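Local atomic coordinates of MlnE (PDB entry 5D2E), a protein that probably reduces beta-keto groups of carrier-bound polyketide intermediates with NADPH, as the N-terminal B-type ketoreductase portion of a larger macrolactin assembly-line synthase. Residues 62-66 against 67-71. Residues are numbered along the deposited sequence; the frame is centred on the assembly and turned at random.
Sequences FFCED and DSMYT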
loop_
_atom_site.group_PDB
_atom_site.type_symbol
_atom_site.label_atom_id
_atom_site.label_comp_id
_atom_site.label_asym_id
_atom_site.label_seq_id
_atom_site.Cartn_x
_atom_site.Cartn_y
_atom_site.Cartn_z
ATOM N N PHE A 62 10.750 -23.605 -1.956
ATOM C CA PHE A 62 10.933 -22.560 -2.937
ATOM C C PHE A 62 9.835 -22.644 -3.911
ATOM O O PHE A 62 9.671 -23.691 -4.561
ATOM C CB PHE A 62 12.296 -22.856 -3.655
ATOM C CG PHE A 62 12.907 -21.686 -4.410
ATOM C CD1 PHE A 62 12.283 -21.151 -5.512
ATOM C CD2 PHE A 62 14.103 -21.138 -4.009
ATOM C CE1 PHE A 62 12.813 -20.090 -6.220
ATOM C CE2 PHE A 62 14.669 -20.045 -4.718
ATOM C CZ PHE A 62 14.001 -19.531 -5.819
ATOM N N PHE A 63 9.099 -21.538 -4.087
ATOM C CA PHE A 63 8.012 -21.423 -5.026
ATOM C C PHE A 63 8.517 -20.558 -6.177
ATOM O O PHE A 63 9.028 -19.451 -5.937
ATOM C CB PHE A 63 6.816 -20.700 -4.390
ATOM C CG PHE A 63 6.109 -21.453 -3.274
ATOM C CD1 PHE A 63 5.261 -22.483 -3.552
ATOM C CD2 PHE A 63 6.282 -21.085 -1.946
ATOM C CE1 PHE A 63 4.602 -23.151 -2.561
ATOM C CE2 PHE A 63 5.639 -21.769 -0.917
ATOM C CZ PHE A 63 4.766 -22.800 -1.247
ATOM N N CYS A 64 8.326 -21.021 -7.417
ATOM C CA CYS A 64 8.819 -20.299 -8.601
ATOM C C CYS A 64 7.864 -20.614 -9.701
ATOM O O CYS A 64 7.264 -21.678 -9.722
ATOM C CB CYS A 64 10.261 -20.757 -8.956
ATOM S SG CYS A 64 11.105 -19.659 -10.176
ATOM N N GLU A 65 7.731 -19.726 -10.653
ATOM C CA GLU A 65 6.770 -19.950 -11.718
ATOM C C GLU A 65 7.225 -21.120 -12.618
ATOM O O GLU A 65 6.400 -21.900 -13.091
ATOM C CB GLU A 65 6.525 -18.645 -12.509
ATOM C CG GLU A 65 5.221 -18.585 -13.288
ATOM C CD GLU A 65 3.937 -18.665 -12.432
ATOM O OE1 GLU A 65 3.630 -17.834 -11.504
ATOM O OE2 GLU A 65 3.177 -19.583 -12.760
ATOM N N ASP A 66 8.522 -21.302 -12.741
ATOM C CA ASP A 66 9.060 -22.281 -13.665
ATOM C C ASP A 66 10.336 -22.784 -13.122
ATOM O O ASP A 66 10.760 -22.446 -11.974
ATOM C CB ASP A 66 9.235 -21.628 -15.075
ATOM C CG ASP A 66 10.207 -20.459 -15.076
ATOM O OD1 ASP A 66 11.081 -20.306 -14.187
ATOM O OD2 ASP A 66 10.059 -19.634 -15.986
ATOM N N ASP A 67 11.084 -23.576 -13.891
ATOM C CA ASP A 67 12.346 -24.022 -13.265
ATOM C C ASP A 67 13.596 -23.240 -13.452
ATOM O O ASP A 67 14.690 -23.753 -13.211
ATOM C CB ASP A 67 12.613 -25.478 -13.464
ATOM C CG ASP A 67 12.166 -25.916 -14.697
ATOM O OD1 ASP A 67 12.744 -25.313 -15.631
ATOM O OD2 ASP A 67 11.238 -26.796 -14.700
ATOM N N SER A 68 13.452 -21.965 -13.745
ATOM C CA SER A 68 14.605 -21.121 -14.048
ATOM C C SER A 68 15.540 -20.963 -12.882
ATOM O O SER A 68 16.718 -20.701 -13.062
ATOM C CB SER A 68 14.169 -19.750 -14.567
ATOM O OG SER A 68 13.400 -19.100 -13.589
ATOM N N MET A 69 15.057 -21.127 -11.649
ATOM C CA MET A 69 15.965 -21.031 -10.511
ATOM C C MET A 69 16.467 -22.386 -9.948
ATOM O O MET A 69 17.240 -22.410 -8.980
ATOM C CB MET A 69 15.275 -20.231 -9.428
ATOM C CG MET A 69 15.171 -18.744 -9.790
ATOM S SD MET A 69 16.777 -17.898 -9.780
ATOM C CE MET A 69 17.482 -18.057 -8.188
ATOM N N TYR A 70 16.070 -23.504 -10.552
ATOM C CA TYR A 70 16.344 -24.802 -9.919
ATOM C C TYR A 70 17.856 -25.115 -9.858
ATOM O O TYR A 70 18.449 -25.337 -8.765
ATOM C CB TYR A 70 15.553 -25.929 -10.597
ATOM C CG TYR A 70 15.879 -27.266 -9.966
ATOM C CD1 TYR A 70 15.307 -27.643 -8.745
ATOM C CD2 TYR A 70 16.773 -28.132 -10.576
ATOM C CE1 TYR A 70 15.609 -28.860 -8.142
ATOM C CE2 TYR A 70 17.097 -29.345 -9.987
ATOM C CZ TYR A 70 16.499 -29.695 -8.777
ATOM O OH TYR A 70 16.827 -30.881 -8.209
ATOM N N THR A 71 18.506 -25.091 -11.016
ATOM C CA THR A 71 19.986 -25.413 -11.095
ATOM C C THR A 71 20.838 -24.535 -10.272
ATOM O O THR A 71 21.724 -25.001 -9.547
ATOM C CB THR A 71 20.473 -25.229 -12.528
ATOM O OG1 THR A 71 19.683 -26.100 -13.325
ATOM C CG2 THR A 71 21.960 -25.609 -12.643
#
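Asp66 OD1 is gripped twice by Ser68. The hydroxyl of Ser68 donates from OG to the syn lone pair of Asp66 OD1 at 2.7 Å. Ser68 N approaches the same Asp66 OD1 from well off the carboxylate plane, at 2.9 Å. Two bonds from one residue, one on the syn side and one above the plane, probably restrict rotation of the carboxylate. With CG between the backbone N and the carbonyl carbon (chi1 62°), the carboxylate of Asp66 comes within bonding distance of Ser68. The amide bond makes this an Asx turn, here worked into the connection from strand 60-64 to helix 70-76 in a beta-alpha-beta unit of the Rossmann-like region remote from the NADP site. Tyr86, on the neighbouring parallel strand 84-89, hydrogen-bonds through its hydroxyl to both Asp66 O and Met69 N, bridging the turn. Next to it, the CB bonds of Phe62 and Cys64 point toward 67-71, and both side chains touch Met69. The Phe62 and Met69 side chains cross at about a right angle, Phe62 CZ lying 3.9 Å from Met69 CB, while Cys64 SG rests 4.2 Å from Met69 CG. Ile225 of helix 222-233 and Phe131 of strand 127-133 also touch the methionine.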